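Local coordinates for protein putative sulfatase yidJ (Bacteroides fragilis, PDB 2QZU) that probably hydrolyses sulfate esters as a metal-dependent member of the sulfatase family, with a fold related to that of alkaline phosphatase, at residues A[109-114]-A[160-165]; A[166-171]-A[184-189]; A[414-419]-A[462-467]. All blocks are in the same frame, centred on the assembly; numbering follows the deposited sequence.

Contact 1: residues A[109-114]-A[160-165]; sequences LSQNAR and PERRHG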
loop_
_atom_site.group_PDB
_atom_site.type_symbol
_atom_site.label_atom_id
_atom_site.label_comp_id
_atom_site.label_asym_id
_atom_site.label_seq_id
_atom_site.Cartn_x
_atom_site.Cartn_y
_atom_site.Cartn_z
ATOM N N LEU A 109 -12.391 -7.169 -24.857
ATOM C CA LEU A 109 -13.693 -7.168 -25.511
ATOM C C LEU A 109 -13.486 -6.903 -26.999
ATOM O O LEU A 109 -12.740 -6.006 -27.376
ATOM C CB LEU A 109 -14.579 -6.073 -24.910
ATOM C CG LEU A 109 -16.019 -5.974 -25.419
ATOM C CD1 LEU A 109 -16.769 -7.259 -25.106
ATOM C CD2 LEU A 109 -16.709 -4.787 -24.758
ATOM N N SER A 110 -14.148 -7.687 -27.841
ATOM C CA SER A 110 -14.021 -7.513 -29.280
ATOM C C SER A 110 -14.775 -6.269 -29.733
ATOM O O SER A 110 -15.893 -6.018 -29.288
ATOM C CB SER A 110 -14.579 -8.739 -30.010
ATOM O OG SER A 110 -14.503 -8.570 -31.415
ATOM N N GLN A 111 -14.158 -5.488 -30.612
ATOM C CA GLN A 111 -14.809 -4.290 -31.129
ATOM C C GLN A 111 -16.047 -4.707 -31.928
ATOM O O GLN A 111 -17.012 -3.950 -32.036
ATOM C CB GLN A 111 -13.839 -3.507 -32.024
ATOM C CG GLN A 111 -14.453 -2.294 -32.708
ATOM C CD GLN A 111 -13.438 -1.494 -33.507
ATOM O OE1 GLN A 111 -13.802 -0.630 -34.309
ATOM N NE2 GLN A 111 -12.157 -1.771 -33.285
ATOM N N ASN A 112 -16.016 -5.925 -32.468
ATOM C CA ASN A 112 -17.129 -6.449 -33.260
ATOM C C ASN A 112 -18.203 -7.152 -32.439
ATOM O O ASN A 112 -19.230 -7.560 -32.979
ATOM C CB ASN A 112 -16.613 -7.420 -34.324
ATOM C CG ASN A 112 -15.669 -6.760 -35.303
ATOM O OD1 ASN A 112 -15.995 -5.733 -35.901
ATOM N ND2 ASN A 112 -14.491 -7.349 -35.479
ATOM N N ALA A 113 -17.969 -7.309 -31.142
ATOM C CA ALA A 113 -18.953 -7.969 -30.294
ATOM C C ALA A 113 -20.214 -7.116 -30.203
ATOM O O ALA A 113 -20.144 -5.903 -30.005
ATOM C CB ALA A 113 -18.379 -8.203 -28.898
ATOM N N ARG A 114 -21.367 -7.755 -30.364
ATOM C CA ARG A 114 -22.647 -7.061 -30.281
ATOM C C ARG A 114 -23.068 -7.060 -28.813
ATOM O O ARG A 114 -23.625 -8.040 -28.314
ATOM C CB ARG A 114 -23.689 -7.795 -31.129
ATOM C CG ARG A 114 -25.080 -7.188 -31.103
ATOM C CD ARG A 114 -25.141 -5.892 -31.872
ATOM N NE ARG A 114 -26.503 -5.369 -31.958
ATOM C CZ ARG A 114 -26.805 -4.184 -32.477
ATOM N NH1 ARG A 114 -25.837 -3.412 -32.952
ATOM N NH2 ARG A 114 -28.063 -3.766 -32.514
ATOM N N PRO A 160 -13.117 5.768 -28.785
ATOM C CA PRO A 160 -14.545 5.808 -29.121
ATOM C C PRO A 160 -15.110 4.588 -29.850
ATOM O O PRO A 160 -16.210 4.124 -29.530
ATOM C CB PRO A 160 -14.662 7.086 -29.950
ATOM C CG PRO A 160 -13.642 7.979 -29.307
ATOM C CD PRO A 160 -12.460 7.038 -29.148
ATOM N N GLU A 161 -14.367 4.059 -30.818
ATOM C CA GLU A 161 -14.847 2.913 -31.580
ATOM C C GLU A 161 -14.913 1.612 -30.779
ATOM O O GLU A 161 -15.430 0.604 -31.268
ATOM C CB GLU A 161 -13.997 2.704 -32.845
ATOM C CG GLU A 161 -12.584 2.202 -32.592
ATOM C CD GLU A 161 -11.592 3.318 -32.326
ATOM O OE1 GLU A 161 -12.020 4.449 -31.998
ATOM O OE2 GLU A 161 -10.376 3.058 -32.437
ATOM N N ARG A 162 -14.395 1.629 -29.551
ATOM C CA ARG A 162 -14.443 0.442 -28.695
ATOM C C ARG A 162 -15.359 0.658 -27.485
ATOM O O ARG A 162 -15.332 -0.120 -26.531
ATOM C CB ARG A 162 -13.036 0.059 -28.214
ATOM C CG ARG A 162 -12.179 -0.650 -29.271
ATOM C CD ARG A 162 -10.792 -1.008 -28.738
ATOM N NE ARG A 162 -10.846 -1.867 -27.557
ATOM C CZ ARG A 162 -11.079 -3.175 -27.589
ATOM N NH1 ARG A 162 -11.274 -3.788 -28.750
ATOM N NH2 ARG A 162 -11.137 -3.867 -26.455
ATOM N N ARG A 163 -16.184 1.700 -27.532
ATOM C CA ARG A 163 -17.079 1.997 -26.415
ATOM C C ARG A 163 -18.474 1.387 -26.527
ATOM O O ARG A 163 -19.314 1.585 -25.656
ATOM C CB ARG A 163 -17.183 3.513 -26.220
ATOM C CG ARG A 163 -15.871 4.121 -25.778
ATOM C CD ARG A 163 -15.921 5.632 -25.643
ATOM N NE ARG A 163 -14.576 6.148 -25.415
ATOM C CZ ARG A 163 -14.253 7.437 -25.389
ATOM N NH1 ARG A 163 -15.181 8.369 -25.571
ATOM N NH2 ARG A 163 -12.991 7.792 -25.206
ATOM N N HIS A 164 -18.708 0.650 -27.606
ATOM C CA HIS A 164 -19.978 -0.024 -27.825
ATOM C C HIS A 164 -21.245 0.797 -27.567
ATOM O O HIS A 164 -22.176 0.336 -26.905
ATOM C CB HIS A 164 -19.990 -1.314 -26.999
ATOM C CG HIS A 164 -18.972 -2.310 -27.456
ATOM N ND1 HIS A 164 -19.228 -3.233 -28.446
ATOM C CD2 HIS A 164 -17.664 -2.457 -27.134
ATOM C CE1 HIS A 164 -18.122 -3.903 -28.719
ATOM N NE2 HIS A 164 -17.159 -3.451 -27.935
ATOM N N GLY A 165 -21.277 2.015 -28.095
ATOM C CA GLY A 165 -22.460 2.842 -27.943
ATOM C C GLY A 165 -22.517 3.822 -26.789
ATOM O O GLY A 165 -23.391 4.686 -26.764
HETATM O O HOH W 1 -14.448 -3.451 -27.699
HETATM O O HOH W 2 -10.364 -3.212 -31.531
#
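Gln-111 and Arg-162 bring the two loops closest, their CA atoms 5.3 Å apart, where a type I beta turn from Ser-110 to Ala-113 faces the chain leaving the short 3-10 turn at Pro-160 and Glu-161. Arg-162 points the edge of its guanidinium, through NH1 and NH2, at one backbone carbonyl oxygen. NH2 donates to Leu-109 O at 2.8 Å, in the carbonyl plane and on a lone pair, though that oxygen lies 24° out of the guanidinium plane; a weak second bond comes from NH1. The chain runs straight through chi2 and bends at chi3 (58°), which carries the guanidinium round to this oxygen. Asp-136 forms a salt bridge with the same NH2, so the group is held between a carbonyl and a carboxylate. Both segments are loops of the sulfatase domain, one leading toward helix 116-122 and the other toward the edge strand 168-172 of its large mixed sheet. The buried imidazole of His-164 points its edge at two carbonyls of the turn. CE1 sits 3.1 Å from Ser-110 O and 3.1 Å from Ala-113 O, both near the ring plane, while ND1 is hydrogen-bonded to Asp-118 at the start of that helix. Leu-109 arrives from the opposite direction, and its CD2 rests 3.5 Å from His-164 CD2. A water in the ring plane, 2.7 Å from His-164 NE2, donates to Leu-109 O. Farther out, the extended Gln-111 side chain crosses that of Glu-161 at a slant, its CG meeting Glu-161 O at 3.4 Å, and a second water connects its NE2 with Arg-162 NH1.

Contact 2: residues A[166-171]-A[184-189]; sequences FDHWIA and WNTTAP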
loop_
_atom_site.group_PDB
_atom_site.type_symbol
_atom_site.label_atom_id
_atom_site.label_comp_id
_atom_site.label_asym_id
_atom_site.label_seq_id
_atom_site.Cartn_x
_atom_site.Cartn_y
_atom_site.Cartn_z
ATOM N N PHE A 166 -21.604 3.700 -25.832
ATOM C CA PHE A 166 -21.598 4.610 -24.691
ATOM C C PHE A 166 -21.025 5.957 -25.120
ATOM O O PHE A 166 -19.815 6.177 -25.048
ATOM C CB PHE A 166 -20.772 4.012 -23.546
ATOM C CG PHE A 166 -21.456 2.872 -22.831
ATOM C CD1 PHE A 166 -22.602 3.099 -22.071
ATOM C CD2 PHE A 166 -20.952 1.576 -22.909
ATOM C CE1 PHE A 166 -23.234 2.050 -21.393
ATOM C CE2 PHE A 166 -21.574 0.522 -22.236
ATOM C CZ PHE A 166 -22.720 0.762 -21.477
ATOM N N ASP A 167 -21.907 6.854 -25.556
ATOM C CA ASP A 167 -21.513 8.179 -26.024
ATOM C C ASP A 167 -20.968 9.098 -24.935
ATOM O O ASP A 167 -19.982 9.802 -25.157
ATOM C CB ASP A 167 -22.682 8.848 -26.753
ATOM C CG ASP A 167 -23.053 8.123 -28.037
ATOM O OD1 ASP A 167 -22.133 7.762 -28.801
ATOM O OD2 ASP A 167 -24.259 7.919 -28.289
ATOM N N HIS A 168 -21.612 9.112 -23.773
ATOM C CA HIS A 168 -21.130 9.924 -22.657
ATOM C C HIS A 168 -20.145 9.010 -21.938
ATOM O O HIS A 168 -20.520 7.939 -21.459
ATOM C CB HIS A 168 -22.273 10.306 -21.720
ATOM C CG HIS A 168 -21.845 11.152 -20.566
ATOM N ND1 HIS A 168 -21.365 12.436 -20.720
ATOM C CD2 HIS A 168 -21.807 10.895 -19.236
ATOM C CE1 HIS A 168 -21.055 12.932 -19.536
ATOM N NE2 HIS A 168 -21.314 12.017 -18.619
ATOM N N TRP A 169 -18.890 9.442 -21.855
ATOM C CA TRP A 169 -17.838 8.618 -21.278
ATOM C C TRP A 169 -16.938 9.335 -20.274
ATOM O O TRP A 169 -16.296 10.326 -20.602
ATOM C CB TRP A 169 -16.998 8.075 -22.443
ATOM C CG TRP A 169 -16.002 6.991 -22.131
ATOM C CD1 TRP A 169 -14.662 7.143 -21.903
ATOM C CD2 TRP A 169 -16.258 5.583 -22.098
ATOM N NE1 TRP A 169 -14.067 5.910 -21.743
ATOM C CE2 TRP A 169 -15.026 4.936 -21.854
ATOM C CE3 TRP A 169 -17.411 4.800 -22.254
ATOM C CZ2 TRP A 169 -14.911 3.545 -21.763
ATOM C CZ3 TRP A 169 -17.298 3.416 -22.163
ATOM C CH2 TRP A 169 -16.056 2.803 -21.921
ATOM N N ILE A 170 -16.919 8.824 -19.047
ATOM C CA ILE A 170 -16.067 9.346 -17.979
ATOM C C ILE A 170 -15.612 8.062 -17.307
ATOM O O ILE A 170 -16.183 7.632 -16.303
ATOM C CB ILE A 170 -16.855 10.204 -16.976
ATOM C CG1 ILE A 170 -17.500 11.385 -17.706
ATOM C CG2 ILE A 170 -15.920 10.708 -15.884
ATOM C CD1 ILE A 170 -18.449 12.195 -16.852
ATOM N N ALA A 171 -14.576 7.453 -17.868
ATOM C CA ALA A 171 -14.118 6.174 -17.368
ATOM C C ALA A 171 -12.628 5.922 -17.498
ATOM O O ALA A 171 -11.872 6.761 -17.994
ATOM C CB ALA A 171 -14.881 5.076 -18.091
ATOM N N TRP A 184 -10.977 9.525 -18.163
ATOM C CA TRP A 184 -10.884 10.085 -19.501
ATOM C C TRP A 184 -12.315 10.535 -19.749
ATOM O O TRP A 184 -13.250 9.758 -19.528
ATOM C CB TRP A 184 -10.548 9.022 -20.542
ATOM C CG TRP A 184 -9.104 8.704 -20.705
ATOM C CD1 TRP A 184 -8.181 9.395 -21.442
ATOM C CD2 TRP A 184 -8.431 7.559 -20.186
ATOM N NE1 TRP A 184 -6.971 8.737 -21.419
ATOM C CE2 TRP A 184 -7.098 7.607 -20.654
ATOM C CE3 TRP A 184 -8.827 6.490 -19.368
ATOM C CZ2 TRP A 184 -6.158 6.625 -20.334
ATOM C CZ3 TRP A 184 -7.893 5.513 -19.051
ATOM C CH2 TRP A 184 -6.572 5.588 -19.535
ATOM N N ASN A 185 -12.494 11.778 -20.175
ATOM C CA ASN A 185 -13.827 12.273 -20.494
ATOM C C ASN A 185 -14.086 11.817 -21.932
ATOM O O ASN A 185 -13.236 11.167 -22.538
ATOM C CB ASN A 185 -13.882 13.798 -20.372
ATOM C CG ASN A 185 -12.785 14.482 -21.150
ATOM O OD1 ASN A 185 -12.696 14.343 -22.367
ATOM N ND2 ASN A 185 -11.932 15.221 -20.450
ATOM N N THR A 186 -15.239 12.169 -22.487
ATOM C CA THR A 186 -15.603 11.728 -23.832
ATOM C C THR A 186 -14.636 12.048 -24.972
ATOM O O THR A 186 -14.370 11.191 -25.811
ATOM C CB THR A 186 -17.006 12.255 -24.220
ATOM O OG1 THR A 186 -17.957 11.849 -23.224
ATOM C CG2 THR A 186 -17.438 11.693 -25.574
ATOM N N THR A 187 -14.095 13.261 -25.002
ATOM C CA THR A 187 -13.200 13.648 -26.092
ATOM C C THR A 187 -11.700 13.678 -25.802
ATOM O O THR A 187 -10.904 14.008 -26.684
ATOM C CB THR A 187 -13.594 15.026 -26.646
ATOM O OG1 THR A 187 -13.587 15.985 -25.580
ATOM C CG2 THR A 187 -14.980 14.969 -27.266
ATOM N N ALA A 188 -11.305 13.328 -24.585
ATOM C CA ALA A 188 -9.890 13.351 -24.233
ATOM C C ALA A 188 -9.062 12.314 -24.990
ATOM O O ALA A 188 -9.477 11.161 -25.141
ATOM C CB ALA A 188 -9.723 13.136 -22.730
ATOM N N PRO A 189 -7.889 12.716 -25.505
ATOM C CA PRO A 189 -7.071 11.732 -26.220
ATOM C C PRO A 189 -6.431 10.770 -25.211
ATOM O O PRO A 189 -6.479 10.997 -23.998
ATOM C CB PRO A 189 -6.047 12.601 -26.960
ATOM C CG PRO A 189 -5.936 13.813 -26.105
ATOM C CD PRO A 189 -7.367 14.079 -25.703
HETATM O O HOH W 3 -20.197 13.319 -23.411
#
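Thr-186 meets the start of strand 168-172 with its whole side chain. CB stands 4.0 Å from Asp-167 O, and from there the two branches part. The methyl CG2, anti to the backbone N (chi1, measured to OG1, is -55°), comes within 3.2 Å of Asp-167 O. The hydroxyl OG1 sits beside the backbone N and accepts a nearly straight bond from Trp-169 N, 2.9 Å long with 164° at the hydrogen. A water 2.7 Å from Thr-186 OG1 carries the connection on to His-168 ND1, giving the hydroxyl a second polar partner. Thus a side-chain oxygen takes up the N-H of a residue in the outermost strand of the large mixed sheet of this alkaline-phosphatase-like fold; the other edge of that strand is bonded through His-168 and Ile-170 to strand 126-130. Further along, the backbones take over in a single antiparallel bridge, a hydrogen-bonded pair in which Ala-171 N donates to Trp-184 O and Trp-184 N returns a bond to Ala-171 O at 2.9 Å. Ile-170 CA adds a CA-H...O contact to Trp-184 O. Ala-171 O also lies in the plane of the Trp-184 indole, at its edge, 3.4 Å from Trp-184 CE3, while NE1 of this indole is hydrogen-bonded to Arg-190 O. Of the Trp-169 indole, CD1 comes nearest to the other segment, 3.8 Å from Trp-184 O, and one face carries the methyl of Ala-171. Around the Trp-169 ring lie Arg-163, in a cation-pi contact, Trp-133, edge-to-face, and Tyr-129, its plane at about 30°.

Contact 3: residues A[414-419]-A[462-467]; sequences RGLRTD and NRQLKT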
loop_
_atom_site.group_PDB
_atom_site.type_symbol
_atom_site.label_atom_id
_atom_site.label_comp_id
_atom_site.label_asym_id
_atom_site.label_seq_id
_atom_site.Cartn_x
_atom_site.Cartn_y
_atom_site.Cartn_z
ATOM N N ARG A 414 -14.032 -26.139 -14.540
ATOM C CA ARG A 414 -15.378 -25.995 -15.084
ATOM C C ARG A 414 -16.246 -26.599 -13.990
ATOM O O ARG A 414 -15.884 -27.615 -13.393
ATOM C CB ARG A 414 -15.573 -26.749 -16.401
ATOM C CG ARG A 414 -14.804 -26.155 -17.564
ATOM C CD ARG A 414 -15.251 -24.734 -17.921
ATOM N NE ARG A 414 -14.616 -24.310 -19.166
ATOM C CZ ARG A 414 -13.325 -24.014 -19.290
ATOM N NH1 ARG A 414 -12.520 -24.076 -18.236
ATOM N NH2 ARG A 414 -12.827 -23.700 -20.479
ATOM N N GLY A 415 -17.371 -25.965 -13.698
ATOM C CA GLY A 415 -18.219 -26.500 -12.653
ATOM C C GLY A 415 -19.663 -26.083 -12.766
ATOM O O GLY A 415 -20.063 -25.411 -13.715
ATOM N N LEU A 416 -20.446 -26.498 -11.778
ATOM C CA LEU A 416 -21.862 -26.184 -11.719
ATOM C C LEU A 416 -22.247 -25.861 -10.280
ATOM O O LEU A 416 -21.682 -26.417 -9.340
ATOM C CB LEU A 416 -22.688 -27.379 -12.200
ATOM C CG LEU A 416 -22.535 -27.871 -13.638
ATOM C CD1 LEU A 416 -23.284 -29.192 -13.794
ATOM C CD2 LEU A 416 -23.066 -26.828 -14.607
ATOM N N ARG A 417 -23.200 -24.952 -10.116
ATOM C CA ARG A 417 -23.687 -24.585 -8.792
ATOM C C ARG A 417 -25.194 -24.781 -8.797
ATOM O O ARG A 417 -25.910 -24.091 -9.524
ATOM C CB ARG A 417 -23.357 -23.118 -8.463
ATOM C CG ARG A 417 -23.812 -22.671 -7.056
ATOM C CD ARG A 417 -23.450 -21.207 -6.787
ATOM N NE ARG A 417 -23.817 -20.756 -5.442
ATOM C CZ ARG A 417 -25.064 -20.539 -5.030
ATOM N NH1 ARG A 417 -26.085 -20.727 -5.852
ATOM N NH2 ARG A 417 -25.290 -20.121 -3.790
ATOM N N THR A 418 -25.679 -25.748 -8.022
ATOM C CA THR A 418 -27.116 -25.976 -7.937
ATOM C C THR A 418 -27.556 -25.311 -6.638
ATOM O O THR A 418 -26.718 -24.802 -5.889
ATOM C CB THR A 418 -27.473 -27.476 -7.869
ATOM O OG1 THR A 418 -27.253 -27.962 -6.539
ATOM C CG2 THR A 418 -26.624 -28.274 -8.848
ATOM N N ASP A 419 -28.856 -25.318 -6.362
ATOM C CA ASP A 419 -29.350 -24.698 -5.141
ATOM C C ASP A 419 -28.827 -25.381 -3.881
ATOM O O ASP A 419 -29.026 -24.877 -2.778
ATOM C CB ASP A 419 -30.884 -24.679 -5.116
ATOM C CG ASP A 419 -31.494 -26.044 -5.361
ATOM O OD1 ASP A 419 -30.893 -27.059 -4.947
ATOM O OD2 ASP A 419 -32.587 -26.099 -5.961
ATOM N N ASN A 462 -21.264 -34.971 -13.597
ATOM C CA ASN A 462 -20.312 -35.095 -14.696
ATOM C C ASN A 462 -21.006 -35.029 -16.060
ATOM O O ASN A 462 -20.579 -34.285 -16.939
ATOM C CB ASN A 462 -19.530 -36.409 -14.578
ATOM C CG ASN A 462 -18.037 -36.190 -14.400
ATOM O OD1 ASN A 462 -17.267 -37.148 -14.306
ATOM N ND2 ASN A 462 -17.619 -34.930 -14.354
ATOM N N ARG A 463 -22.070 -35.804 -16.248
ATOM C CA ARG A 463 -22.768 -35.768 -17.527
ATOM C C ARG A 463 -23.463 -34.422 -17.696
ATOM O O ARG A 463 -23.519 -33.880 -18.797
ATOM C CB ARG A 463 -23.791 -36.906 -17.645
ATOM C CG ARG A 463 -24.915 -36.888 -16.628
ATOM C CD ARG A 463 -26.027 -37.837 -17.068
ATOM N NE ARG A 463 -27.053 -38.027 -16.045
ATOM C CZ ARG A 463 -26.868 -38.714 -14.922
ATOM N NH1 ARG A 463 -25.694 -39.278 -14.674
ATOM N NH2 ARG A 463 -27.859 -38.841 -14.049
ATOM N N GLN A 464 -23.974 -33.880 -16.596
ATOM C CA GLN A 464 -24.660 -32.595 -16.635
ATOM C C GLN A 464 -23.683 -31.492 -17.057
ATOM O O GLN A 464 -24.032 -30.617 -17.847
ATOM C CB GLN A 464 -25.269 -32.280 -15.263
ATOM C CG GLN A 464 -26.126 -31.018 -15.230
ATOM C CD GLN A 464 -26.756 -30.757 -13.868
ATOM O OE1 GLN A 464 -27.369 -29.711 -13.649
ATOM N NE2 GLN A 464 -26.613 -31.710 -12.950
ATOM N N LEU A 465 -22.454 -31.553 -16.548
ATOM C CA LEU A 465 -21.434 -30.555 -16.882
ATOM C C LEU A 465 -21.045 -30.699 -18.351
ATOM O O LEU A 465 -20.936 -29.712 -19.079
ATOM C CB LEU A 465 -20.184 -30.755 -16.016
ATOM C CG LEU A 465 -19.367 -29.537 -15.559
ATOM C CD1 LEU A 465 -17.928 -29.967 -15.357
ATOM C CD2 LEU A 465 -19.440 -28.402 -16.560
ATOM N N LYS A 466 -20.828 -31.940 -18.779
ATOM C CA LYS A 466 -20.448 -32.204 -20.161
ATOM C C LYS A 466 -21.502 -31.655 -21.118
ATOM O O LYS A 466 -21.174 -31.019 -22.122
ATOM C CB LYS A 466 -20.265 -33.708 -20.381
ATOM C CG LYS A 466 -19.627 -34.065 -21.716
ATOM C CD LYS A 466 -19.421 -35.568 -21.832
ATOM C CE LYS A 466 -18.892 -35.963 -23.201
ATOM N NZ LYS A 466 -17.520 -35.451 -23.467
ATOM N N THR A 467 -22.771 -31.898 -20.802
ATOM C CA THR A 467 -23.868 -31.416 -21.636
ATOM C C THR A 467 -23.841 -29.889 -21.703
ATOM O O THR A 467 -24.063 -29.304 -22.765
ATOM C CB THR A 467 -25.232 -31.879 -21.082
ATOM O OG1 THR A 467 -25.277 -33.312 -21.063
ATOM C CG2 THR A 467 -26.368 -31.353 -21.947
#
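Leu-416 and Leu-465 join the four-stranded antiparallel sheet of the C-terminal part of the chain to a helix packed on one of its faces; the axes of strand 414-417 and helix 462-467 come within 8.6 Å, their N-to-C directions 110° apart. The tight part is apolar and buried. CG of Leu-416 faces CG of Leu-465 at 4.1 Å, the two side chains crossing at a slant, and the CD1 methyl of Leu-416 pushes on to the helix backbone, 3.7 Å from Leu-465 N. Leu-465 divides its branches over the strand: CD1 rests on the backbone of Arg-414, 3.7 Å from its O, and CD2 turns to Gly-415 O at a looser 4.2 Å. Val-425 of the neighbouring strand 421-428 also touches this leucine. On the solvent side the contact is carried mainly by the partly exposed Gln-464. With CG anti to the backbone N (chi1 -174°) and the chain extended beyond, it crosses Leu-416 at a slant, and its CG, CD and OE1 pass the CD1 methyl, CG nearest at 3.7 Å. No hydrogen bond bridges the two segments. At the other end, CB is the part of the Arg-414 side chain nearest to the helix segment, 4.1 Å from Leu-465 CD1; the rest bends at chi2 and leads away to a salt bridge with Asp-474, beyond the end of the helix. On the exposed side of the helix, Thr-467 OG1 donates to Arg-463 O at 2.9 Å, reaching this carbonyl from the face opposite to Thr-467 N.

From the N terminus, the chain first closes contact 1, where 160-165 returns to 109-114 after a 45-residue excursion through helix 116-122 and strand 126-130. Contact 2 follows immediately, 166-171 continuing from 165, and closes a much shorter loop of 12 residues at 184-189. The two stand in series, neither nested nor crossed, yet they touch: the guanidinium of Arg-163 packs on Trp-169 and reaches Thr-186 O. Contact 1 joins two loops, and contact 2 fastens a third to edge strand 168-172 of the large mixed sheet. Contact 3 closes last and separately, binding the C-terminal sheet to helix 455-471, with its nearest atoms about 17 Å from contact 1 and about 26 Å from contact 2.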